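Local coordinates for tricorn protease (Thermoplasma acidophilum, PDB 1K32), which is a serine protease that degrades peptides, probably products of the proteasome, with beta propellers that are thought to gate substrate passage, at residues V592-D597 with R601-V606; I552-G557 with I569-V574; V622-D627 with Y632-E637; M561-E566 with T611-S616. All coordinates share one frame; numbering follows the deposited sequence.

All four contacts lie in the last two blades of the beta propeller that runs from strand 300-305 to strand 643-644. Contact 2 closes before contact 1 opens; it packs loop 552-557, which leads in from the preceding blade, on strand 568-573. Contact 1 joins strands 591-597 and 603-610 of the same sheet, its centre about 8 Å from that of contact 2. Contact 4 spans the two blades through their first strands; its segments alternate with those of contact 2 and enclose contact 1. Contact 3 comes last and pairs strands 621-626 and 631-635, its centre about 10 Å from contact 4's. Backbone pairing builds each blade, while side-chain packing holds neighbouring blades in the ring.

Contact 1: residues V592-D597 with R601-V606; sequences VLLKYD and RKVTEV
Leu594, Lys595 and Tyr596 pair with Glu605, Thr604 and Val603 in antiparallel strands whose directions differ by 143°. Lys595 and Thr604 are the hydrogen-bonded pair. Lys595 N donates to Thr604 O at 2.7 Å, and Thr604 N bonds back to Lys595 O. Farther along, Asp597 N reaches Lys602 O at 2.8 Å in an almost straight bond. Tyr596 has CG anti to its N (chi1 169°), which lays the ring alongside the extended chain of Arg601. Tyr596 OH sits 3.1 Å from Arg601 CG, at the edge of the guanidinium and in its plane. This hydroxyl is buried and has no polar partner in the model. Val603 CG2 meets the ring edge, 3.9 Å from Tyr596 CD2. On the other face, Lys595 CB rests on Val606 CG2 at 3.5 Å. Replacing Tyr596 with alanine would probably leave Val603 CG2 and the aliphatic part of Arg601 without a surface to lie on, and open a gap beside Ile552 and Val554, which also touch the ring. Asp597 OD1 accepts a bond from Thr600 N within the turn. The arrangement is a beta hairpin, and it forms the third and fourth strands of a propeller blade.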
loop_
_atom_site.group_PDB
_atom_site.type_symbol
_atom_site.label_atom_id
_atom_site.label_comp_id
_atom_site.label_asym_id
_atom_site.label_seq_id
_atom_site.Cartn_x
_atom_site.Cartn_y
_atom_site.Cartn_z
ATOM N N VAL A 592 1.839 -26.762 4.589
ATOM C CA VAL A 592 1.268 -25.439 4.411
ATOM C C VAL A 592 -0.246 -25.511 4.572
ATOM O O VAL A 592 -0.862 -26.542 4.292
ATOM C CB VAL A 592 1.611 -24.868 3.010
ATOM C CG1 VAL A 592 1.198 -25.847 1.924
ATOM C CG2 VAL A 592 0.909 -23.538 2.806
ATOM N N LEU A 593 -0.831 -24.422 5.053
ATOM C CA LEU A 593 -2.270 -24.333 5.238
ATOM C C LEU A 593 -2.809 -23.566 4.049
ATOM O O LEU A 593 -2.411 -22.427 3.795
ATOM C CB LEU A 593 -2.605 -23.594 6.533
ATOM C CG LEU A 593 -4.089 -23.555 6.910
ATOM C CD1 LEU A 593 -4.596 -24.976 7.173
ATOM C CD2 LEU A 593 -4.267 -22.683 8.137
ATOM N N LEU A 594 -3.712 -24.193 3.310
ATOM C CA LEU A 594 -4.273 -23.569 2.126
ATOM C C LEU A 594 -5.727 -23.215 2.346
ATOM O O LEU A 594 -6.413 -23.831 3.160
ATOM C CB LEU A 594 -4.141 -24.517 0.925
ATOM C CG LEU A 594 -2.711 -24.913 0.558
ATOM C CD1 LEU A 594 -2.742 -26.021 -0.479
ATOM C CD2 LEU A 594 -1.947 -23.701 0.041
ATOM N N LYS A 595 -6.189 -22.216 1.614
ATOM C CA LYS A 595 -7.570 -21.774 1.706
ATOM C C LYS A 595 -8.206 -21.882 0.329
ATOM O O LYS A 595 -7.736 -21.275 -0.632
ATOM C CB LYS A 595 -7.624 -20.326 2.192
ATOM C CG LYS A 595 -9.008 -19.730 2.308
ATOM C CD LYS A 595 -8.888 -18.282 2.770
ATOM C CE LYS A 595 -10.236 -17.595 2.891
ATOM N NZ LYS A 595 -10.075 -16.147 3.247
ATOM N N TYR A 596 -9.266 -22.669 0.244
ATOM C CA TYR A 596 -9.993 -22.858 -1.000
ATOM C C TYR A 596 -11.297 -22.086 -0.916
ATOM O O TYR A 596 -12.149 -22.375 -0.077
ATOM C CB TYR A 596 -10.276 -24.347 -1.220
ATOM C CG TYR A 596 -11.256 -24.658 -2.334
ATOM C CD1 TYR A 596 -12.628 -24.698 -2.093
ATOM C CD2 TYR A 596 -10.809 -24.950 -3.620
ATOM C CE1 TYR A 596 -13.533 -25.028 -3.108
ATOM C CE2 TYR A 596 -11.700 -25.281 -4.640
ATOM C CZ TYR A 596 -13.059 -25.317 -4.376
ATOM O OH TYR A 596 -13.940 -25.648 -5.373
ATOM N N ASP A 597 -11.442 -21.087 -1.778
ATOM C CA ASP A 597 -12.655 -20.283 -1.793
ATOM C C ASP A 597 -13.696 -21.035 -2.615
ATOM O O ASP A 597 -13.533 -21.216 -3.817
ATOM C CB ASP A 597 -12.358 -18.906 -2.397
ATOM C CG ASP A 597 -13.566 -17.991 -2.387
ATOM O OD1 ASP A 597 -14.403 -18.099 -3.305
ATOM O OD2 ASP A 597 -13.683 -17.169 -1.457
ATOM N N ARG A 601 -13.369 -20.804 -6.245
ATOM C CA ARG A 601 -12.531 -21.992 -6.418
ATOM C C ARG A 601 -11.053 -21.635 -6.335
ATOM O O ARG A 601 -10.183 -22.464 -6.593
ATOM C CB ARG A 601 -12.824 -22.681 -7.753
ATOM C CG ARG A 601 -14.041 -23.585 -7.720
ATOM C CD ARG A 601 -14.361 -24.168 -9.092
ATOM N NE ARG A 601 -15.328 -25.259 -8.984
ATOM C CZ ARG A 601 -16.038 -25.751 -9.999
ATOM N NH1 ARG A 601 -16.886 -26.753 -9.786
ATOM N NH2 ARG A 601 -15.921 -25.230 -11.218
ATOM N N LYS A 602 -10.782 -20.392 -5.960
ATOM C CA LYS A 602 -9.420 -19.883 -5.835
ATOM C C LYS A 602 -8.760 -20.434 -4.570
ATOM O O LYS A 602 -9.379 -20.472 -3.506
ATOM C CB LYS A 602 -9.460 -18.351 -5.780
ATOM C CG LYS A 602 -8.127 -17.672 -5.523
ATOM C CD LYS A 602 -8.335 -16.320 -4.840
ATOM C CE LYS A 602 -9.088 -16.496 -3.511
ATOM N NZ LYS A 602 -9.173 -15.264 -2.678
ATOM N N VAL A 603 -7.504 -20.852 -4.697
ATOM C CA VAL A 603 -6.738 -21.394 -3.578
ATOM C C VAL A 603 -5.618 -20.435 -3.204
ATOM O O VAL A 603 -4.855 -20.004 -4.066
ATOM C CB VAL A 603 -6.099 -22.752 -3.938
ATOM C CG1 VAL A 603 -5.228 -23.236 -2.796
ATOM C CG2 VAL A 603 -7.171 -23.761 -4.250
ATOM N N THR A 604 -5.520 -20.099 -1.924
ATOM C CA THR A 604 -4.480 -19.188 -1.460
ATOM C C THR A 604 -3.766 -19.768 -0.243
ATOM O O THR A 604 -4.315 -20.617 0.463
ATOM C CB THR A 604 -5.069 -17.804 -1.079
ATOM O OG1 THR A 604 -6.118 -17.976 -0.118
ATOM C CG2 THR A 604 -5.635 -17.106 -2.302
ATOM N N GLU A 605 -2.544 -19.304 0.001
ATOM C CA GLU A 605 -1.748 -19.769 1.127
ATOM C C GLU A 605 -2.035 -18.932 2.364
ATOM O O GLU A 605 -1.923 -17.708 2.334
ATOM C CB GLU A 605 -0.263 -19.682 0.792
ATOM C CG GLU A 605 0.632 -20.449 1.740
ATOM C CD GLU A 605 2.085 -20.411 1.310
ATOM O OE1 GLU A 605 2.745 -19.389 1.558
ATOM O OE2 GLU A 605 2.561 -21.402 0.713
ATOM N N VAL A 606 -2.398 -19.597 3.452
ATOM C CA VAL A 606 -2.708 -18.909 4.696
ATOM C C VAL A 606 -1.516 -18.882 5.641
ATOM O O VAL A 606 -1.328 -17.918 6.376
ATOM C CB VAL A 606 -3.887 -19.587 5.428
ATOM C CG1 VAL A 606 -4.191 -18.855 6.723
ATOM C CG2 VAL A 606 -5.104 -19.614 4.529
#

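Contact 2: residues I552-G557 with I569-V574; sequences INVDPG and ILIYSV
Ile552 and Ile569 meet tip to tip, and this is the tight end of the contact. Ile552 CD1 and Ile569 CD1 are 3.2 Å apart, closer than two methyl groups usually come. Ile552 holds CG1 away from a staggered position (chi1 146°), which carries its CD1 onto the other methyl and suggests some strain. The second pair is looser. Ile571 CD1 points at the fork of Val554 and touches both branches, with Val554 CG1 and CG2 each at 4.1 Å. The backbones stay well apart, with Val554 CA and Ile571 CA separated by 9.9 Å. Only the ends of side chains bridge them. All four of these residues are buried. Pro513 of strand 512-517 touches both loop residues, and Tyr559 lies against Val554 and Ile571. The loop has a different outer side. Asn553 and Asp555 are exposed and lie too far from the strand to touch it. Asn553 is the centre of an inverse gamma turn, in which Val554 N bonds to Ile552 O at 2.7 Å. The turn sends Asn553 outward while Ile552 and Val554 both face strand 568-573. Side-chain layers of this kind, aliphatic and without polar links, are characteristic of the interface between neighbouring blades of a beta propeller. Here the connection out of one blade packs on the second strand of the next.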
loop_
_atom_site.group_PDB
_atom_site.type_symbol
_atom_site.label_atom_id
_atom_site.label_comp_id
_atom_site.label_asym_id
_atom_site.label_seq_id
_atom_site.Cartn_x
_atom_site.Cartn_y
_atom_site.Cartn_z
ATOM N N ILE A 552 -14.521 -32.626 -4.527
ATOM C CA ILE A 552 -14.570 -31.179 -4.531
ATOM C C ILE A 552 -13.468 -30.755 -5.506
ATOM O O ILE A 552 -12.412 -31.384 -5.564
ATOM C CB ILE A 552 -14.380 -30.581 -3.113
ATOM C CG1 ILE A 552 -13.618 -29.261 -3.193
ATOM C CG2 ILE A 552 -13.740 -31.592 -2.211
ATOM C CD1 ILE A 552 -13.782 -28.382 -2.003
ATOM N N ASN A 553 -13.744 -29.707 -6.281
ATOM C CA ASN A 553 -12.842 -29.193 -7.311
ATOM C C ASN A 553 -11.520 -28.579 -6.889
ATOM O O ASN A 553 -11.220 -27.440 -7.245
ATOM C CB ASN A 553 -13.584 -28.184 -8.175
ATOM C CG ASN A 553 -14.070 -28.781 -9.465
ATOM O OD1 ASN A 553 -13.275 -29.089 -10.359
ATOM N ND2 ASN A 553 -15.382 -28.960 -9.575
ATOM N N VAL A 554 -10.735 -29.340 -6.141
ATOM C CA VAL A 554 -9.419 -28.908 -5.687
ATOM C C VAL A 554 -8.428 -29.817 -6.420
ATOM O O VAL A 554 -8.637 -31.025 -6.487
ATOM C CB VAL A 554 -9.272 -29.111 -4.151
ATOM C CG1 VAL A 554 -7.840 -28.873 -3.717
ATOM C CG2 VAL A 554 -10.202 -28.165 -3.413
ATOM N N ASP A 555 -7.368 -29.244 -6.983
ATOM C CA ASP A 555 -6.367 -30.048 -7.686
ATOM C C ASP A 555 -5.813 -31.124 -6.751
ATOM O O ASP A 555 -5.770 -30.937 -5.536
ATOM C CB ASP A 555 -5.201 -29.173 -8.145
ATOM C CG ASP A 555 -5.497 -28.406 -9.426
ATOM O OD1 ASP A 555 -4.664 -27.537 -9.793
ATOM O OD2 ASP A 555 -6.541 -28.679 -10.066
ATOM N N PRO A 556 -5.382 -32.266 -7.305
ATOM C CA PRO A 556 -4.831 -33.314 -6.438
ATOM C C PRO A 556 -3.495 -32.831 -5.855
ATOM O O PRO A 556 -2.832 -31.974 -6.436
ATOM C CB PRO A 556 -4.636 -34.495 -7.391
ATOM C CG PRO A 556 -5.665 -34.258 -8.480
ATOM C CD PRO A 556 -5.585 -32.755 -8.682
ATOM N N GLY A 557 -3.111 -33.374 -4.708
ATOM C CA GLY A 557 -1.852 -32.995 -4.083
ATOM C C GLY A 557 -1.600 -33.985 -2.969
ATOM O O GLY A 557 -1.879 -35.177 -3.137
ATOM N N ILE A 569 -12.854 -23.636 2.466
ATOM C CA ILE A 569 -12.377 -24.890 3.005
ATOM C C ILE A 569 -10.875 -24.776 3.212
ATOM O O ILE A 569 -10.146 -24.432 2.283
ATOM C CB ILE A 569 -12.682 -26.051 2.033
ATOM C CG1 ILE A 569 -14.200 -26.172 1.854
ATOM C CG2 ILE A 569 -12.087 -27.337 2.545
ATOM C CD1 ILE A 569 -14.637 -27.178 0.837
ATOM N N LEU A 570 -10.416 -25.032 4.436
ATOM C CA LEU A 570 -8.990 -24.966 4.718
ATOM C C LEU A 570 -8.447 -26.349 4.470
ATOM O O LEU A 570 -9.134 -27.339 4.717
ATOM C CB LEU A 570 -8.727 -24.551 6.169
ATOM C CG LEU A 570 -8.792 -23.058 6.521
ATOM C CD1 LEU A 570 -7.532 -22.354 6.052
ATOM C CD2 LEU A 570 -10.003 -22.429 5.878
ATOM N N ILE A 571 -7.220 -26.420 3.971
ATOM C CA ILE A 571 -6.598 -27.703 3.684
ATOM C C ILE A 571 -5.123 -27.706 4.061
ATOM O O ILE A 571 -4.375 -26.808 3.681
ATOM C CB ILE A 571 -6.698 -28.043 2.188
ATOM C CG1 ILE A 571 -8.166 -28.065 1.754
ATOM C CG2 ILE A 571 -6.007 -29.377 1.923
ATOM C CD1 ILE A 571 -8.374 -28.131 0.256
ATOM N N TYR A 572 -4.711 -28.719 4.813
ATOM C CA TYR A 572 -3.319 -28.845 5.205
ATOM C C TYR A 572 -2.656 -29.616 4.072
ATOM O O TYR A 572 -3.018 -30.755 3.795
ATOM C CB TYR A 572 -3.182 -29.627 6.511
ATOM C CG TYR A 572 -1.801 -29.532 7.122
ATOM C CD1 TYR A 572 -1.526 -28.593 8.112
ATOM C CD2 TYR A 572 -0.766 -30.367 6.700
ATOM C CE1 TYR A 572 -0.260 -28.479 8.676
ATOM C CE2 TYR A 572 0.513 -30.266 7.260
ATOM C CZ TYR A 572 0.758 -29.313 8.253
ATOM O OH TYR A 572 2.013 -29.194 8.828
ATOM N N SER A 573 -1.687 -28.982 3.420
ATOM C CA SER A 573 -0.975 -29.576 2.294
ATOM C C SER A 573 0.500 -29.808 2.621
ATOM O O SER A 573 1.108 -29.017 3.336
ATOM C CB SER A 573 -1.079 -28.640 1.080
ATOM O OG SER A 573 -0.268 -29.076 0.002
ATOM N N VAL A 574 1.065 -30.889 2.091
ATOM C CA VAL A 574 2.479 -31.196 2.304
ATOM C C VAL A 574 3.194 -31.339 0.974
ATOM O O VAL A 574 3.038 -32.339 0.285
ATOM C CB VAL A 574 2.710 -32.518 3.067
ATOM C CG1 VAL A 574 4.214 -32.832 3.113
ATOM C CG2 VAL A 574 2.159 -32.426 4.463
#

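Contact 3: residues V622-D627 with Y632-E637; sequences VMVRKD and YTFPLE
Val622 and Phe634 make the apolar centre. Phe634 carries CG between its N and its carbonyl carbon (chi1 59°), a position that brings the ring over Val622. Val622 CB lies over one face, 3.9 Å from the centroid of the Phe634 ring and offset toward the rim, in a CH-pi contact. Val622 CG1 is 3.5 Å from Phe634 CZ. Val624 approaches differently, with CG1 at the ring edge, 3.9 Å from Phe634 CE1. Lys607 of the preceding blade adds a cation-pi contact to the same ring. A serine in place of Phe634 would probably uncover CB and CG1 of Val622 and leave Lys607 without its aromatic partner. Around this centre the backbones pair antiparallel. Val622 and Phe634 exchange two bonds, and so do Val624 and Tyr632, where Tyr632 N reaches Val624 O at 2.8 Å. At the polar edge the Lys626 side chain runs across that of Tyr632 at about a right angle, passing over one face of the ring with Lys626 CD 3.6 Å from Tyr632 CE1. Lys626 NZ stands 4.6 Å from the Tyr632 centroid, 6° off the ring normal, in a cation-pi contact. The same nitrogen forms a salt bridge with Glu642, while Tyr632 OH bonds to Asp628. The hairpin changes from apolar to charged along one face. The ammonium is held by both an aromatic face and a carboxylate, which probably favours its charged form.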
loop_
_atom_site.group_PDB
_atom_site.type_symbol
_atom_site.label_atom_id
_atom_site.label_comp_id
_atom_site.label_asym_id
_atom_site.label_seq_id
_atom_site.Cartn_x
_atom_site.Cartn_y
_atom_site.Cartn_z
ATOM N N VAL A 622 -6.760 -21.226 15.694
ATOM C CA VAL A 622 -5.849 -22.217 15.140
ATOM C C VAL A 622 -4.523 -22.191 15.897
ATOM O O VAL A 622 -3.975 -21.128 16.168
ATOM C CB VAL A 622 -5.536 -21.926 13.653
ATOM C CG1 VAL A 622 -4.645 -23.023 13.081
ATOM C CG2 VAL A 622 -6.821 -21.807 12.862
ATOM N N MET A 623 -4.028 -23.368 16.258
ATOM C CA MET A 623 -2.742 -23.467 16.931
ATOM C C MET A 623 -1.852 -24.273 15.996
ATOM O O MET A 623 -2.287 -25.274 15.427
ATOM C CB MET A 623 -2.859 -24.199 18.268
ATOM C CG MET A 623 -3.548 -23.413 19.368
ATOM S SD MET A 623 -3.221 -24.179 20.957
ATOM C CE MET A 623 -1.533 -23.667 21.211
ATOM N N VAL A 624 -0.617 -23.830 15.819
ATOM C CA VAL A 624 0.289 -24.563 14.950
ATOM C C VAL A 624 1.677 -24.640 15.540
ATOM O O VAL A 624 2.044 -23.860 16.420
ATOM C CB VAL A 624 0.425 -23.907 13.546
ATOM C CG1 VAL A 624 -0.921 -23.878 12.838
ATOM C CG2 VAL A 624 1.004 -22.503 13.677
ATOM N N ARG A 625 2.432 -25.609 15.045
ATOM C CA ARG A 625 3.820 -25.803 15.414
ATOM C C ARG A 625 4.497 -25.502 14.074
ATOM O O ARG A 625 4.017 -25.938 13.022
ATOM C CB ARG A 625 4.071 -27.256 15.821
ATOM C CG ARG A 625 5.536 -27.666 15.846
ATOM C CD ARG A 625 6.209 -27.346 17.155
ATOM N NE ARG A 625 5.654 -28.129 18.256
ATOM C CZ ARG A 625 6.033 -28.000 19.522
ATOM N NH1 ARG A 625 5.472 -28.747 20.465
ATOM N NH2 ARG A 625 6.978 -27.124 19.840
ATOM N N LYS A 626 5.574 -24.726 14.099
ATOM C CA LYS A 626 6.274 -24.411 12.868
ATOM C C LYS A 626 7.618 -25.126 12.832
ATOM O O LYS A 626 8.009 -25.772 13.803
ATOM C CB LYS A 626 6.454 -22.897 12.725
ATOM C CG LYS A 626 5.131 -22.164 12.594
ATOM C CD LYS A 626 5.295 -20.722 12.157
ATOM C CE LYS A 626 3.930 -20.047 12.058
ATOM N NZ LYS A 626 4.002 -18.709 11.447
ATOM N N ASP A 627 8.313 -25.012 11.706
ATOM C CA ASP A 627 9.603 -25.664 11.536
ATOM C C ASP A 627 10.628 -25.149 12.535
ATOM O O ASP A 627 11.603 -25.834 12.838
ATOM C CB ASP A 627 10.105 -25.459 10.105
ATOM C CG ASP A 627 10.281 -23.997 9.755
ATOM O OD1 ASP A 627 9.395 -23.188 10.113
ATOM O OD2 ASP A 627 11.299 -23.654 9.113
ATOM N N TYR A 632 2.488 -21.468 17.790
ATOM C CA TYR A 632 1.815 -20.202 17.525
ATOM C C TYR A 632 0.298 -20.327 17.521
ATOM O O TYR A 632 -0.266 -21.407 17.333
ATOM C CB TYR A 632 2.242 -19.621 16.182
ATOM C CG TYR A 632 3.716 -19.333 16.059
ATOM C CD1 TYR A 632 4.634 -20.359 15.832
ATOM C CD2 TYR A 632 4.190 -18.023 16.126
ATOM C CE1 TYR A 632 5.995 -20.084 15.663
ATOM C CE2 TYR A 632 5.544 -17.737 15.962
ATOM C CZ TYR A 632 6.437 -18.768 15.727
ATOM O OH TYR A 632 7.766 -18.471 15.537
ATOM N N THR A 633 -0.361 -19.194 17.719
ATOM C CA THR A 633 -1.808 -19.161 17.731
ATOM C C THR A 633 -2.307 -17.933 16.978
ATOM O O THR A 633 -1.779 -16.837 17.132
ATOM C CB THR A 633 -2.355 -19.124 19.173
ATOM O OG1 THR A 633 -3.785 -19.088 19.136
ATOM C CG2 THR A 633 -1.844 -17.895 19.906
ATOM N N PHE A 634 -3.316 -18.134 16.145
ATOM C CA PHE A 634 -3.894 -17.043 15.382
ATOM C C PHE A 634 -5.370 -17.306 15.124
ATOM O O PHE A 634 -5.797 -18.454 15.043
ATOM C CB PHE A 634 -3.152 -16.845 14.047
ATOM C CG PHE A 634 -3.153 -18.056 13.150
ATOM C CD1 PHE A 634 -2.215 -19.069 13.320
ATOM C CD2 PHE A 634 -4.082 -18.171 12.119
ATOM C CE1 PHE A 634 -2.197 -20.181 12.475
ATOM C CE2 PHE A 634 -4.074 -19.282 11.263
ATOM C CZ PHE A 634 -3.129 -20.287 11.444
ATOM N N PRO A 635 -6.173 -16.236 15.021
ATOM C CA PRO A 635 -7.612 -16.357 14.768
ATOM C C PRO A 635 -7.777 -16.818 13.322
ATOM O O PRO A 635 -7.098 -16.304 12.423
ATOM C CB PRO A 635 -8.127 -14.930 14.972
ATOM C CG PRO A 635 -7.062 -14.269 15.810
ATOM C CD PRO A 635 -5.800 -14.830 15.232
ATOM N N LEU A 636 -8.664 -17.781 13.093
ATOM C CA LEU A 636 -8.871 -18.287 11.740
ATOM C C LEU A 636 -9.325 -17.164 10.813
ATOM O O LEU A 636 -9.136 -17.233 9.600
ATOM C CB LEU A 636 -9.896 -19.425 11.743
ATOM C CG LEU A 636 -9.939 -20.307 10.487
ATOM C CD1 LEU A 636 -10.523 -21.672 10.838
ATOM C CD2 LEU A 636 -10.760 -19.631 9.396
ATOM N N GLU A 637 -9.905 -16.120 11.400
ATOM C CA GLU A 637 -10.383 -14.976 10.635
ATOM C C GLU A 637 -9.266 -14.013 10.233
ATOM O O GLU A 637 -9.305 -13.431 9.152
ATOM C CB GLU A 637 -11.458 -14.222 11.427
#

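Contact 4: residues M561-E566 with T611-S616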
loop_
_atom_site.group_PDB
_atom_site.type_symbol
_atom_site.label_atom_id
_atom_site.label_comp_id
_atom_site.label_asym_id
_atom_site.label_seq_id
_atom_site.Cartn_x
_atom_site.Cartn_y
_atom_site.Cartn_z
ATOM N N MET A 561 -5.362 -32.772 6.099
ATOM C CA MET A 561 -6.502 -32.314 6.861
ATOM C C MET A 561 -7.367 -31.383 6.024
ATOM O O MET A 561 -6.865 -30.635 5.160
ATOM C CB MET A 561 -6.025 -31.590 8.122
ATOM C CG MET A 561 -7.132 -31.234 9.113
ATOM S SD MET A 561 -6.580 -30.052 10.386
ATOM C CE MET A 561 -5.035 -30.845 10.948
ATOM N N ILE A 562 -8.672 -31.455 6.270
ATOM C CA ILE A 562 -9.638 -30.614 5.582
ATOM C C ILE A 562 -10.579 -30.028 6.627
ATOM O O ILE A 562 -11.103 -30.746 7.490
ATOM C CB ILE A 562 -10.452 -31.409 4.523
ATOM C CG1 ILE A 562 -11.474 -30.483 3.859
ATOM C CG2 ILE A 562 -11.155 -32.589 5.158
ATOM C CD1 ILE A 562 -12.236 -31.117 2.704
ATOM N N ILE A 563 -10.760 -28.716 6.564
ATOM C CA ILE A 563 -11.621 -28.009 7.496
ATOM C C ILE A 563 -12.651 -27.185 6.717
ATOM O O ILE A 563 -12.347 -26.101 6.216
ATOM C CB ILE A 563 -10.776 -27.074 8.403
ATOM C CG1 ILE A 563 -9.791 -27.910 9.220
ATOM C CG2 ILE A 563 -11.684 -26.254 9.331
ATOM C CD1 ILE A 563 -8.757 -27.084 9.951
ATOM N N PRO A 564 -13.881 -27.699 6.594
ATOM C CA PRO A 564 -14.938 -26.991 5.871
ATOM C C PRO A 564 -15.504 -25.821 6.683
ATOM O O PRO A 564 -15.938 -25.993 7.823
ATOM C CB PRO A 564 -15.972 -28.083 5.642
ATOM C CG PRO A 564 -15.876 -28.870 6.912
ATOM C CD PRO A 564 -14.371 -28.994 7.101
ATOM N N LEU A 565 -15.487 -24.638 6.084
ATOM C CA LEU A 565 -15.995 -23.435 6.731
ATOM C C LEU A 565 -17.212 -22.907 5.975
ATOM O O LEU A 565 -17.660 -23.519 5.005
ATOM C CB LEU A 565 -14.903 -22.367 6.782
ATOM C CG LEU A 565 -13.665 -22.780 7.582
ATOM C CD1 LEU A 565 -12.588 -21.710 7.462
ATOM C CD2 LEU A 565 -14.053 -23.000 9.028
ATOM N N GLU A 566 -17.738 -21.767 6.415
ATOM C CA GLU A 566 -18.918 -21.190 5.781
ATOM C C GLU A 566 -18.755 -20.994 4.281
ATOM O O GLU A 566 -19.487 -21.584 3.489
ATOM C CB GLU A 566 -19.286 -19.859 6.444
ATOM C CG GLU A 566 -20.598 -19.272 5.936
ATOM C CD GLU A 566 -21.098 -18.118 6.788
ATOM O OE1 GLU A 566 -22.194 -17.597 6.492
ATOM O OE2 GLU A 566 -20.397 -17.733 7.751
ATOM N N THR A 611 4.317 -27.713 10.831
ATOM C CA THR A 611 4.715 -29.085 11.110
ATOM C C THR A 611 3.596 -29.781 11.864
ATOM O O THR A 611 3.612 -30.997 12.031
ATOM C CB THR A 611 5.999 -29.137 11.963
ATOM O OG1 THR A 611 5.778 -28.445 13.195
ATOM C CG2 THR A 611 7.152 -28.481 11.232
ATOM N N ASP A 612 2.617 -29.001 12.311
ATOM C CA ASP A 612 1.493 -29.541 13.064
ATOM C C ASP A 612 0.416 -28.459 13.172
ATOM O O ASP A 612 0.729 -27.263 13.183
ATOM C CB ASP A 612 1.973 -29.962 14.461
ATOM C CG ASP A 612 0.991 -30.883 15.179
ATOM O OD1 ASP A 612 1.226 -31.180 16.372
ATOM O OD2 ASP A 612 -0.007 -31.317 14.564
ATOM N N LEU A 613 -0.849 -28.870 13.233
ATOM C CA LEU A 613 -1.956 -27.918 13.341
ATOM C C LEU A 613 -3.101 -28.437 14.202
ATOM O O LEU A 613 -3.529 -29.582 14.057
ATOM C CB LEU A 613 -2.503 -27.567 11.956
ATOM C CG LEU A 613 -3.597 -26.483 11.910
ATOM C CD1 LEU A 613 -3.589 -25.798 10.548
ATOM C CD2 LEU A 613 -4.966 -27.088 12.211
ATOM N N ARG A 614 -3.598 -27.575 15.082
ATOM C CA ARG A 614 -4.711 -27.902 15.972
ATOM C C ARG A 614 -5.796 -26.848 15.778
ATOM O O ARG A 614 -5.502 -25.659 15.706
ATOM C CB ARG A 614 -4.263 -27.885 17.436
ATOM C CG ARG A 614 -3.371 -29.033 17.858
ATOM C CD ARG A 614 -4.079 -30.363 17.703
ATOM N NE ARG A 614 -3.627 -31.320 18.703
ATOM C CZ ARG A 614 -2.378 -31.760 18.813
ATOM N NH1 ARG A 614 -2.069 -32.632 19.765
ATOM N NH2 ARG A 614 -1.441 -31.340 17.972
ATOM N N LEU A 615 -7.050 -27.276 15.707
ATOM C CA LEU A 615 -8.138 -26.330 15.512
ATOM C C LEU A 615 -9.072 -26.352 16.718
ATOM O O LEU A 615 -9.381 -27.416 17.246
ATOM C CB LEU A 615 -8.922 -26.692 14.253
ATOM C CG LEU A 615 -9.544 -25.568 13.422
ATOM C CD1 LEU A 615 -10.711 -26.163 12.643
ATOM C CD2 LEU A 615 -10.037 -24.428 14.299
ATOM N N SER A 616 -9.527 -25.180 17.145
ATOM C CA SER A 616 -10.423 -25.102 18.293
ATOM C C SER A 616 -11.806 -25.662 17.985
ATOM O O SER A 616 -12.178 -25.827 16.826
ATOM C CB SER A 616 -10.547 -23.658 18.785
ATOM O OG SER A 616 -11.268 -22.855 17.877
#
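Ile563 and Leu615 reach toward each other tip to tip between two blades. Leu615 CD1 fits tightly against two branches of the isoleucine, at 3.5 Å from Ile563 CD1 and 3.5 Å from Ile563 CG2. The first torsion of Leu615 lies off a staggered value (chi1 -147°), as might be expected under such close packing. The second pair is Met561 and Leu613. Met561 SD rests 3.8 Å from Leu613 CD2. The methionine chain bends at its last torsion, and its methyl CE comes 3.7 Å from Leu613 O. Ile563 CD1 also reaches Leu613 CD2, at a looser 4.4 Å. The strands behind these side chains run in nearly the same direction, 28° apart, with axes 10.3 Å from each other. That spacing rules out backbone pairing, so the two strands meet through side chains, apart from Met561 CE on the carbonyl of Leu613. Each strand is held by its own sheet: Met561 and Ile563 bond through their backbones to Tyr572 and Leu570, Arg614 bonds to Met623, and Val622 and Val624 back Leu613. At the start of strand 612-615, a classic beta bulge sets Thr611 and Asp612 together opposite Arg625. Behind the strand, Arg614 NH2 forms a salt bridge with Asp612 OD1 at 3.1 Å. Arg614 NH1 forms a second salt bridge, to Asp302, and the side chain makes a cation-pi contact with Phe303, on the first blade of this propeller. The chemistry is divided by side: aliphatic and sulfur groups join one neighbouring blade, while charged groups help to join the other. Contact across the apolar side therefore depends on shape and fit, without directional bonds.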